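Local coordinates for protein 11S globulin subunit beta (PDB 2E9Q) that serves as a seed storage protein of pumpkin, a nutrient reservoir of the 11S globulin family, at residues P37-E42 with V50-N55; V63-H68 with V156-A161; L32-P37 with E373-M378; D171-K176 with V186-E191. All coordinates share one frame; numbering follows the deposited sequence.

Interaction 1. Residues P37-E42 with V50-N55; sequences PVRRAE and VWDQDN
The carbonyl oxygen of Val50 takes two backbone N-H groups at once, Val38 N at 2.8 Å from Val50 O and Arg39 N at 3.1 Å from the same oxygen, while Val50 N bonds back to Arg39 O. This is a classic beta bulge, set where the hairpin of strands 39-43 and 46-50 opens at the margin of the N-terminal cupin sheet. Just ahead of the bulge, Pro37 lies side by side with Trp51 and lays its CG over one face of the indole, 3.4 Å from the centroid of the six-membered ring and only 13° off its normal, a clear CH-pi contact. Val38 uses CG2, which comes within 3.8 Å of Asp52 CB. The Arg39 chain, bent at its third torsion (chi3 -67°), carries the guanidinium alongside the Gln53 side chain, with Asp52 near its edge; Arg39 NH1 stays 4.3 Å from Asp52 OD1, too far for a salt bridge. Asp52 begins a type I turn that ends at Asn55, the N-cap of helix 56-61. Met65 and Arg67 of strand 63-70 pack on the indole as well. Replacing Trp51 by an alanine would probably leave Pro37 CG without the ring face it rests on and deprive Gln35 O of a donor. That donor is the indole N-H, Trp51 NE1.

Interaction 2. Residues V63-H68 with V156-A161; sequences VNMIRH and VLIVFA
Arg67 and Ile158 lie side by side and point the same way, Arg67 CD resting 3.8 Å from Ile158 CD1, with Val156 CG1 flanking the same methylenes. The arginine chain bends about its CG-CD bond (chi3 56°), and its guanidinium group goes on to Glu49 and to the hydroxyl of Tyr348. Further along this face the thioether of Met65, modelled in two conformers, slants across Ile158, and its CE in one of them meets Phe160 at the ring edge. With CG of Phe160 anti to the backbone N (chi1 172°), the phenyl ring leans over toward Val63, where CE2 lies 3.8 Å from Val63 CB. Val346 of the C-terminal cupin domain touches Val63, Met65 and Phe160, so this face of the sheet is where the two barrels of the bicupin meet. Strands 63-70 and 155-162 are antiparallel neighbours in the N-terminal barrel, their axes 4.7 Å apart, joined here by six backbone hydrogen bonds. The shortest, Val159 N to Ile66 O at 2.7 Å, runs nearly along the C=O axis, whereas Ala161 N approaches Asn64 O well tilted from the carbonyl plane. On the other face, Ile66 CB and Val159 CB stand 3.9 Å apart across that pair. The imidazole of His68 has Ile66 CG2 above one face, 3.9 Å from its plane, and Val159 CG2 comes to the ring at a slant. Asn64 sets its CB against the CB of Ala161, 4.1 Å away, and its buried OD1 has no hydrogen-bond partner in the model.

Interaction 3. Residues L32-P37 with E373-M378; sequences LRAQDP and EGQVLM
Leu32 directs its side chain at strand 376-379, CB touching Leu377 CD1 at 4.1 Å and CD1 lying 3.7 Å from Met378 O. Arg33 turns its side chain away, but its carbonyl oxygen accepts a hydrogen bond from a water that in turn accepts from Gln35 NE2 and from Met378 N (2.9 Å from the water oxygen). Ala34 sets its CB beside the amide of Gln375. At Gln35 the backbones form a single antiparallel bridge: Gln35 N to Val376 O is 2.8 Å, and Val376 N to Gln35 O 2.9 Å. In this way the loop leading into strand 39-43 is laid along the outermost strand of the C-terminal sheet. Asp36 OD1 then receives Gln375 NE2 at 3.0 Å in an almost straight bond (178°), met on its syn side though 34° out of the carboxylate plane. Gln375 OE1 accepts from Arg372 N, so both ends of the amide are held and its rotation is fixed. A leucine in place of Gln375 would probably leave Asp36 OD1 without this donor and Arg372 N without its acceptor. Beyond the apolar start at Leu32, the two domains meet here through directional backbone, amide and water bonds, so the contact probably depends on the chains keeping this register.

Interaction 4. Residues D171-K176 with V186-E191; sequences DPYLRK and VERGVE
Pro172 O is gripped by both terminal nitrogens of Arg188: NH1, 3.2 Å from Pro172 O, comes in the carbonyl plane on a lone pair at an N-H...O angle of 158°, and NH2 adds a weak, longer bond. The hydroxyl of Thr163 is a further weak donor to the same oxygen. Arg188 reaches it by folding back on itself, bent at its second and third torsions, which turns the edge of the guanidinium to the carbonyl and brings the arginine chain against Leu174. The ring of Tyr173, modelled in two conformers, stands 49° from the guanidinium plane, with CD1 above the face of the guanidinium; the fit of Arg188 against Tyr173 and Leu174 is too close in the model to be trusted in detail. Glu191 OE1 lies over one face of the tyrosine, 3.7 Å above its plane and toward the rim. The first segment runs into the short strand 176-178, which pairs with strand 74-81 of the N-terminal cupin barrel, and the second follows that strand in the chain. Each is shaped by a local turn: a type II' turn from Arg188 to Glu191, with Gly189 at positive phi, and an Asx turn in which Asp171 OD2 accepts Tyr173 N at 3.0 Å. From the opposite face of the carboxylate, Arg175, in one of its two conformers, forms an end-on salt bridge with Asp171, NH1 to OD2 and NH2 to OD1, while Cys27 N of a neighbouring subunit also binds OD1. Lys176 CB packs 4.0 Å from Glu187 OE1, an oxygen that is salt-bridged to Arg241.

In the fold
Interaction 2 is the buried one of the N-terminal barrel, some 6 Å from the chain centre, and rests on regular strand pairing with mostly apolar side chains. Interaction 1 lies partly exposed on the same sheet, continuing it outward through a bond from Trp51 N to Met65 O. Interaction 3 shares Pro37 with interaction 1 and is the one whose segments come from both cupin domains; waters and side-chain amides supplement its single bridge. Interaction 4 joins irregular loops near a subunit interface, where an arginine bound to a backbone carbonyl takes the place of strand pairing. Leu174 nevertheless packs on Ile66 and Ala161 of interaction 2, whereas interactions 3 and 4 do not touch, their nearest atoms about 9 Å apart.

Interaction 1. Residues P37-E42 with V50-N55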
# COMPACT_ATOMS: atom_id res chain seq x y z
N PRO A 37 -7.46 -29.00 -5.42
CA PRO A 37 -6.05 -28.92 -5.05
C PRO A 37 -5.26 -29.53 -6.20
O PRO A 37 -5.78 -30.37 -6.92
CB PRO A 37 -5.97 -29.77 -3.79
CG PRO A 37 -7.32 -29.67 -3.21
CD PRO A 37 -8.22 -29.78 -4.43
N VAL A 38 -4.01 -29.12 -6.36
CA VAL A 38 -3.20 -29.66 -7.45
C VAL A 38 -1.96 -30.38 -6.92
O VAL A 38 -1.29 -31.09 -7.66
CB VAL A 38 -2.72 -28.55 -8.42
CG1 VAL A 38 -3.91 -27.85 -9.04
CG2 VAL A 38 -1.84 -27.55 -7.68
N ARG A 39 -1.67 -30.21 -5.64
CA ARG A 39 -0.49 -30.82 -5.05
C ARG A 39 -0.82 -31.41 -3.68
O ARG A 39 -1.73 -30.95 -3.00
CB ARG A 39 0.62 -29.77 -4.96
CG ARG A 39 2.00 -30.29 -5.29
CD ARG A 39 3.00 -29.16 -5.55
NE ARG A 39 2.70 -28.40 -6.76
CZ ARG A 39 2.26 -27.14 -6.77
NH1 ARG A 39 2.01 -26.52 -7.92
NH2 ARG A 39 2.07 -26.48 -5.62
N ARG A 40 -0.06 -32.43 -3.27
CA ARG A 40 -0.31 -33.11 -2.01
C ARG A 40 0.94 -33.62 -1.32
O ARG A 40 1.85 -34.11 -1.98
CB ARG A 40 -1.27 -34.29 -2.22
CG ARG A 40 -2.67 -33.87 -2.55
CD ARG A 40 -3.56 -35.05 -2.90
NE ARG A 40 -4.84 -34.58 -3.40
CZ ARG A 40 -4.98 -33.74 -4.42
NH1 ARG A 40 -3.91 -33.27 -5.06
NH2 ARG A 40 -6.18 -33.35 -4.79
N ALA A 41 0.96 -33.51 0.01
CA ALA A 41 2.07 -33.98 0.83
C ALA A 41 1.54 -34.85 1.97
O ALA A 41 0.82 -34.38 2.86
CB ALA A 41 2.86 -32.79 1.39
N GLU A 42 1.91 -36.12 1.94
CA GLU A 42 1.48 -37.08 2.95
C GLU A 42 2.36 -36.98 4.18
O GLU A 42 3.58 -36.85 4.09
CB GLU A 42 1.54 -38.50 2.36
CG GLU A 42 0.58 -38.74 1.20
CD GLU A 42 -0.86 -38.92 1.65
OE1 GLU A 42 -1.78 -38.70 0.83
OE2 GLU A 42 -1.06 -39.29 2.83
N VAL A 50 -2.59 -28.57 -1.56
CA VAL A 50 -2.37 -27.18 -1.95
C VAL A 50 -2.95 -26.85 -3.32
O VAL A 50 -2.81 -27.62 -4.26
CB VAL A 50 -0.87 -26.85 -1.96
CG1 VAL A 50 -0.66 -25.38 -2.24
CG2 VAL A 50 -0.24 -27.22 -0.62
N TRP A 51 -3.62 -25.70 -3.42
CA TRP A 51 -4.20 -25.29 -4.69
C TRP A 51 -3.11 -24.64 -5.54
O TRP A 51 -2.00 -24.38 -5.06
CB TRP A 51 -5.37 -24.33 -4.48
CG TRP A 51 -6.69 -25.03 -4.28
CD1 TRP A 51 -7.74 -25.08 -5.16
CD2 TRP A 51 -7.12 -25.73 -3.10
NE1 TRP A 51 -8.80 -25.77 -4.60
CE2 TRP A 51 -8.45 -26.18 -3.34
CE3 TRP A 51 -6.52 -26.03 -1.87
CZ2 TRP A 51 -9.18 -26.91 -2.39
CZ3 TRP A 51 -7.25 -26.76 -0.92
CH2 TRP A 51 -8.56 -27.19 -1.19
N ASP A 52 -3.41 -24.38 -6.81
CA ASP A 52 -2.42 -23.81 -7.72
C ASP A 52 -2.24 -22.31 -7.56
O ASP A 52 -3.04 -21.53 -8.06
CB ASP A 52 -2.78 -24.14 -9.17
CG ASP A 52 -1.73 -23.65 -10.15
OD1 ASP A 52 -0.54 -23.53 -9.78
OD2 ASP A 52 -2.09 -23.40 -11.32
N GLN A 53 -1.17 -21.91 -6.88
CA GLN A 53 -0.87 -20.51 -6.65
C GLN A 53 -0.79 -19.73 -7.98
O GLN A 53 -1.20 -18.57 -8.05
CB GLN A 53 0.45 -20.37 -5.89
CG GLN A 53 1.47 -21.43 -6.26
CD GLN A 53 1.19 -22.76 -5.56
OE1 GLN A 53 1.55 -22.96 -4.40
NE2 GLN A 53 0.52 -23.67 -6.27
N ASP A 54 -0.27 -20.38 -9.02
CA ASP A 54 -0.16 -19.72 -10.32
C ASP A 54 -1.47 -19.69 -11.13
O ASP A 54 -1.49 -19.25 -12.28
CB ASP A 54 0.97 -20.34 -11.15
CG ASP A 54 2.30 -20.29 -10.42
OD1 ASP A 54 2.71 -19.21 -9.95
OD2 ASP A 54 2.96 -21.36 -10.33
N ASN A 55 -2.55 -20.19 -10.55
CA ASN A 55 -3.84 -20.11 -11.25
C ASN A 55 -4.01 -18.60 -11.56
O ASN A 55 -3.63 -17.76 -10.73
CB ASN A 55 -4.97 -20.58 -10.32
CG ASN A 55 -6.32 -19.99 -10.69
OD1 ASN A 55 -7.13 -20.62 -11.38
ND2 ASN A 55 -6.57 -18.78 -10.23

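Interaction 2. Residues V63-H68 with V156-A161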
# COMPACT_ATOMS: atom_id res chain seq x y z
N VAL A 63 -3.62 -14.95 -3.77
CA VAL A 63 -4.16 -15.80 -2.73
C VAL A 63 -3.60 -17.20 -2.87
O VAL A 63 -3.15 -17.60 -3.96
CB VAL A 63 -5.72 -15.87 -2.80
CG1 VAL A 63 -6.30 -14.47 -2.94
CG2 VAL A 63 -6.16 -16.75 -3.95
N ASN A 64 -3.61 -17.93 -1.77
CA ASN A 64 -3.16 -19.31 -1.73
C ASN A 64 -4.21 -20.04 -0.90
O ASN A 64 -4.82 -19.44 -0.01
CB ASN A 64 -1.81 -19.44 -1.02
CG ASN A 64 -0.72 -18.61 -1.67
OD1 ASN A 64 -0.73 -17.38 -1.59
ND2 ASN A 64 0.23 -19.29 -2.30
N MET A 65 -4.42 -21.31 -1.20
CA MET A 65 -5.38 -22.13 -0.47
C MET A 65 -4.71 -23.45 -0.12
O MET A 65 -4.11 -24.11 -0.97
CB MET A 65 -6.62 -22.40 -1.32
CG MET A 65 -7.81 -23.00 -0.57
SD MET A 65 -8.62 -21.80 0.52
CE MET A 65 -9.31 -20.70 -0.69
N ILE A 66 -4.82 -23.84 1.15
CA ILE A 66 -4.23 -25.07 1.64
C ILE A 66 -5.27 -25.79 2.49
O ILE A 66 -6.04 -25.15 3.21
CB ILE A 66 -3.00 -24.76 2.50
CG1 ILE A 66 -1.97 -24.02 1.66
CG2 ILE A 66 -2.42 -26.04 3.09
CD1 ILE A 66 -0.77 -23.56 2.44
N ARG A 67 -5.31 -27.12 2.39
CA ARG A 67 -6.24 -27.90 3.19
C ARG A 67 -5.45 -28.95 3.95
O ARG A 67 -4.71 -29.75 3.36
CB ARG A 67 -7.32 -28.56 2.32
CG ARG A 67 -8.29 -29.47 3.11
CD ARG A 67 -9.50 -29.87 2.28
NE ARG A 67 -9.10 -30.51 1.03
CZ ARG A 67 -9.90 -30.67 -0.03
NH1 ARG A 67 -9.42 -31.27 -1.11
NH2 ARG A 67 -11.15 -30.24 -0.01
N HIS A 68 -5.59 -28.93 5.26
CA HIS A 68 -4.89 -29.87 6.11
C HIS A 68 -5.87 -30.89 6.66
O HIS A 68 -6.96 -30.54 7.11
CB HIS A 68 -4.22 -29.14 7.27
CG HIS A 68 -2.96 -28.44 6.90
ND1 HIS A 68 -2.68 -27.14 7.29
CD2 HIS A 68 -1.86 -28.86 6.22
CE1 HIS A 68 -1.47 -26.81 6.89
NE2 HIS A 68 -0.95 -27.83 6.23
N VAL A 156 -10.20 -31.30 9.72
CA VAL A 156 -10.06 -30.69 8.39
C VAL A 156 -10.02 -29.16 8.46
O VAL A 156 -11.00 -28.51 8.87
CB VAL A 156 -11.22 -31.13 7.45
CG1 VAL A 156 -11.01 -30.56 6.05
CG2 VAL A 156 -11.29 -32.66 7.38
N LEU A 157 -8.89 -28.59 8.04
CA LEU A 157 -8.66 -27.14 8.06
C LEU A 157 -8.47 -26.48 6.70
O LEU A 157 -7.58 -26.85 5.92
CB LEU A 157 -7.43 -26.85 8.91
CG LEU A 157 -7.44 -27.61 10.23
CD1 LEU A 157 -6.07 -27.56 10.87
CD2 LEU A 157 -8.50 -27.00 11.13
N ILE A 158 -9.28 -25.46 6.43
CA ILE A 158 -9.19 -24.71 5.20
C ILE A 158 -8.37 -23.44 5.46
O ILE A 158 -8.86 -22.49 6.07
CB ILE A 158 -10.59 -24.33 4.69
CG1 ILE A 158 -11.50 -25.57 4.68
CG2 ILE A 158 -10.48 -23.71 3.31
CD1 ILE A 158 -10.96 -26.73 3.83
N VAL A 159 -7.13 -23.45 4.99
CA VAL A 159 -6.20 -22.34 5.18
C VAL A 159 -6.11 -21.36 4.02
O VAL A 159 -5.65 -21.71 2.93
CB VAL A 159 -4.79 -22.87 5.43
CG1 VAL A 159 -3.84 -21.71 5.71
CG2 VAL A 159 -4.81 -23.89 6.57
N PHE A 160 -6.55 -20.13 4.27
CA PHE A 160 -6.50 -19.06 3.28
C PHE A 160 -5.36 -18.11 3.63
O PHE A 160 -5.28 -17.57 4.74
CB PHE A 160 -7.83 -18.32 3.26
CG PHE A 160 -7.82 -17.09 2.41
CD1 PHE A 160 -7.68 -15.83 2.98
CD2 PHE A 160 -8.00 -17.18 1.03
CE1 PHE A 160 -7.71 -14.67 2.19
CE2 PHE A 160 -8.04 -16.03 0.22
CZ PHE A 160 -7.90 -14.78 0.81
N ALA A 161 -4.46 -17.92 2.68
CA ALA A 161 -3.31 -17.05 2.85
C ALA A 161 -3.31 -16.01 1.75
O ALA A 161 -3.57 -16.32 0.59
CB ALA A 161 -2.02 -17.86 2.80

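Interaction 3. Residues L32-P37 with E373-M378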
# COMPACT_ATOMS: atom_id res chain seq x y z
N LEU A 32 -12.50 -17.94 -15.31
CA LEU A 32 -12.37 -18.43 -13.94
C LEU A 32 -12.64 -19.92 -13.93
O LEU A 32 -13.38 -20.44 -14.77
CB LEU A 32 -13.37 -17.72 -13.03
CG LEU A 32 -13.41 -16.20 -13.07
CD1 LEU A 32 -14.51 -15.69 -12.15
CD2 LEU A 32 -12.05 -15.63 -12.65
N ARG A 33 -12.05 -20.63 -12.97
CA ARG A 33 -12.26 -22.06 -12.89
C ARG A 33 -12.57 -22.52 -11.47
O ARG A 33 -12.08 -21.95 -10.50
CB ARG A 33 -11.02 -22.79 -13.40
CG ARG A 33 -10.61 -22.35 -14.82
CD ARG A 33 -9.35 -23.04 -15.32
NE ARG A 33 -8.18 -22.81 -14.46
CZ ARG A 33 -6.96 -23.28 -14.71
NH1 ARG A 33 -5.96 -23.03 -13.87
NH2 ARG A 33 -6.74 -23.98 -15.82
N ALA A 34 -13.42 -23.54 -11.36
CA ALA A 34 -13.73 -24.13 -10.06
C ALA A 34 -12.50 -25.01 -9.86
O ALA A 34 -12.37 -26.03 -10.52
CB ALA A 34 -14.98 -24.97 -10.14
N GLN A 35 -11.60 -24.61 -8.97
CA GLN A 35 -10.36 -25.34 -8.74
C GLN A 35 -10.30 -26.38 -7.62
O GLN A 35 -10.87 -26.20 -6.54
CB GLN A 35 -9.23 -24.35 -8.46
CG GLN A 35 -9.12 -23.18 -9.40
CD GLN A 35 -8.17 -22.12 -8.86
OE1 GLN A 35 -7.00 -22.41 -8.60
NE2 GLN A 35 -8.67 -20.89 -8.68
N ASP A 36 -9.56 -27.44 -7.89
CA ASP A 36 -9.34 -28.50 -6.93
C ASP A 36 -7.87 -28.40 -6.56
O ASP A 36 -7.09 -27.78 -7.29
CB ASP A 36 -9.62 -29.88 -7.54
CG ASP A 36 -11.08 -30.28 -7.41
OD1 ASP A 36 -11.81 -30.24 -8.41
OD2 ASP A 36 -11.50 -30.62 -6.28
N PRO A 37 -7.46 -29.00 -5.42
CA PRO A 37 -6.05 -28.92 -5.05
C PRO A 37 -5.26 -29.53 -6.20
O PRO A 37 -5.78 -30.37 -6.92
CB PRO A 37 -5.97 -29.77 -3.79
CG PRO A 37 -7.32 -29.67 -3.21
CD PRO A 37 -8.22 -29.78 -4.43
N GLU A 373 -18.41 -29.48 -3.48
CA GLU A 373 -17.72 -29.60 -2.21
C GLU A 373 -16.25 -29.86 -2.48
O GLU A 373 -15.91 -30.68 -3.31
CB GLU A 373 -18.29 -30.77 -1.39
CG GLU A 373 -17.61 -31.00 -0.03
CD GLU A 373 -16.30 -31.79 -0.13
OE1 GLU A 373 -15.42 -31.58 0.73
OE2 GLU A 373 -16.16 -32.63 -1.05
N GLY A 374 -15.39 -29.13 -1.77
CA GLY A 374 -13.96 -29.33 -1.94
C GLY A 374 -13.33 -28.42 -2.97
O GLY A 374 -12.10 -28.38 -3.09
N GLN A 375 -14.15 -27.69 -3.72
CA GLN A 375 -13.62 -26.81 -4.75
C GLN A 375 -13.57 -25.34 -4.34
O GLN A 375 -14.30 -24.91 -3.45
CB GLN A 375 -14.44 -26.94 -6.04
CG GLN A 375 -14.45 -28.34 -6.65
CD GLN A 375 -15.15 -28.36 -8.00
OE1 GLN A 375 -16.25 -27.82 -8.15
NE2 GLN A 375 -14.51 -28.98 -8.98
N VAL A 376 -12.73 -24.59 -5.05
CA VAL A 376 -12.55 -23.16 -4.82
C VAL A 376 -12.81 -22.30 -6.06
O VAL A 376 -12.27 -22.56 -7.13
CB VAL A 376 -11.10 -22.87 -4.36
CG1 VAL A 376 -10.90 -21.35 -4.19
CG2 VAL A 376 -10.81 -23.63 -3.06
N LEU A 377 -13.64 -21.27 -5.91
CA LEU A 377 -13.93 -20.34 -6.98
C LEU A 377 -13.55 -18.95 -6.47
O LEU A 377 -14.08 -18.50 -5.46
CB LEU A 377 -15.41 -20.35 -7.38
CG LEU A 377 -15.77 -19.30 -8.45
CD1 LEU A 377 -15.06 -19.61 -9.77
CD2 LEU A 377 -17.26 -19.27 -8.65
N MET A 378 -12.61 -18.30 -7.16
CA MET A 378 -12.12 -16.98 -6.79
C MET A 378 -12.97 -15.98 -7.55
O MET A 378 -12.95 -15.97 -8.78
CB MET A 378 -10.66 -16.86 -7.24
CG MET A 378 -9.74 -15.94 -6.43
SD MET A 378 -10.09 -14.16 -6.51
CE MET A 378 -9.22 -13.72 -7.99
O HOH W 1 -11.36 -19.84 -9.31
O HOH W 2 -13.94 -28.22 -12.20

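Interaction 4. Residues D171-K176 with V186-E191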
# COMPACT_ATOMS: atom_id res chain seq x y z
N ASP A 171 7.73 -11.03 -1.51
CA ASP A 171 7.17 -11.14 -2.85
C ASP A 171 5.87 -11.92 -2.73
O ASP A 171 5.59 -12.51 -1.69
CB ASP A 171 8.17 -11.83 -3.79
CG ASP A 171 8.47 -13.25 -3.37
OD1 ASP A 171 9.50 -13.80 -3.84
OD2 ASP A 171 7.69 -13.82 -2.59
N PRO A 172 5.06 -11.96 -3.80
CA PRO A 172 3.76 -12.65 -3.83
C PRO A 172 3.81 -14.16 -3.70
O PRO A 172 2.88 -14.86 -4.11
CB PRO A 172 3.18 -12.21 -5.16
CG PRO A 172 4.39 -12.17 -6.03
CD PRO A 172 5.40 -11.46 -5.15
N TYR A 173 4.88 -14.67 -3.11
CA TYR A 173 5.05 -16.09 -2.94
C TYR A 173 5.08 -16.51 -1.46
O TYR A 173 5.83 -15.97 -0.64
CB TYR A 173 6.34 -16.55 -3.64
CG TYR A 173 6.25 -16.46 -5.15
CD1 TYR A 173 5.39 -17.29 -5.86
CD2 TYR A 173 7.02 -15.54 -5.86
CE1 TYR A 173 5.29 -17.20 -7.25
CE2 TYR A 173 6.92 -15.44 -7.25
CZ TYR A 173 6.05 -16.27 -7.93
OH TYR A 173 5.96 -16.18 -9.31
N LEU A 174 4.22 -17.47 -1.14
CA LEU A 174 4.06 -17.98 0.21
C LEU A 174 5.25 -18.81 0.72
O LEU A 174 5.74 -19.72 0.04
CB LEU A 174 2.77 -18.80 0.27
CG LEU A 174 2.22 -19.20 1.64
CD1 LEU A 174 2.03 -17.96 2.47
CD2 LEU A 174 0.91 -19.95 1.46
N ARG A 175 5.72 -18.46 1.91
CA ARG A 175 6.85 -19.13 2.53
C ARG A 175 6.47 -19.53 3.96
O ARG A 175 5.97 -18.70 4.72
CB ARG A 175 8.07 -18.20 2.57
CG ARG A 175 8.51 -17.64 1.22
CD ARG A 175 9.75 -16.77 1.36
NE ARG A 175 10.34 -16.40 0.08
CZ ARG A 175 9.75 -15.64 -0.84
NH1 ARG A 175 8.53 -15.16 -0.62
NH2 ARG A 175 10.37 -15.35 -1.97
N LYS A 176 6.69 -20.78 4.33
CA LYS A 176 6.40 -21.17 5.70
C LYS A 176 7.66 -21.71 6.36
O LYS A 176 8.27 -22.66 5.89
CB LYS A 176 5.25 -22.19 5.78
CG LYS A 176 4.80 -22.40 7.22
CD LYS A 176 3.50 -23.14 7.38
CE LYS A 176 3.29 -23.49 8.86
NZ LYS A 176 2.05 -24.24 9.11
N VAL A 186 5.66 -27.44 0.28
CA VAL A 186 4.77 -27.55 -0.87
C VAL A 186 3.85 -26.34 -1.00
O VAL A 186 3.17 -26.18 -2.02
CB VAL A 186 3.90 -28.83 -0.78
CG1 VAL A 186 3.02 -28.78 0.47
CG2 VAL A 186 3.05 -28.98 -2.04
N GLU A 187 3.82 -25.51 0.04
CA GLU A 187 3.00 -24.30 0.03
C GLU A 187 3.22 -23.64 -1.33
O GLU A 187 2.27 -23.18 -1.97
CB GLU A 187 3.42 -23.35 1.15
CG GLU A 187 3.40 -23.99 2.54
CD GLU A 187 4.57 -24.93 2.77
OE1 GLU A 187 4.58 -25.63 3.80
OE2 GLU A 187 5.48 -24.96 1.92
N ARG A 188 4.48 -23.61 -1.76
CA ARG A 188 4.86 -23.04 -3.05
C ARG A 188 6.01 -23.87 -3.62
O ARG A 188 6.43 -23.66 -4.76
CB ARG A 188 5.30 -21.58 -2.88
CG ARG A 188 4.30 -20.72 -2.12
CD ARG A 188 2.94 -20.70 -2.81
NE ARG A 188 2.95 -19.99 -4.08
CZ ARG A 188 2.84 -18.67 -4.20
NH1 ARG A 188 2.71 -17.92 -3.11
NH2 ARG A 188 2.83 -18.11 -5.40
N GLY A 189 6.50 -24.80 -2.81
CA GLY A 189 7.58 -25.68 -3.22
C GLY A 189 8.80 -24.99 -3.80
O GLY A 189 9.59 -24.38 -3.08
N VAL A 190 8.97 -25.11 -5.11
CA VAL A 190 10.09 -24.49 -5.81
C VAL A 190 9.52 -23.55 -6.87
O VAL A 190 10.22 -22.66 -7.38
CB VAL A 190 11.00 -25.56 -6.47
CG1 VAL A 190 12.27 -24.92 -7.02
CG2 VAL A 190 11.34 -26.65 -5.45
N GLU A 191 8.24 -23.75 -7.19
CA GLU A 191 7.52 -22.95 -8.17
C GLU A 191 8.40 -22.23 -9.19
O GLU A 191 8.01 -22.06 -10.35
CB GLU A 191 6.61 -21.94 -7.46
CG GLU A 191 7.23 -21.25 -6.25
CD GLU A 191 8.42 -20.37 -6.61
OE1 GLU A 191 8.26 -19.43 -7.41
OE2 GLU A 191 9.53 -20.63 -6.07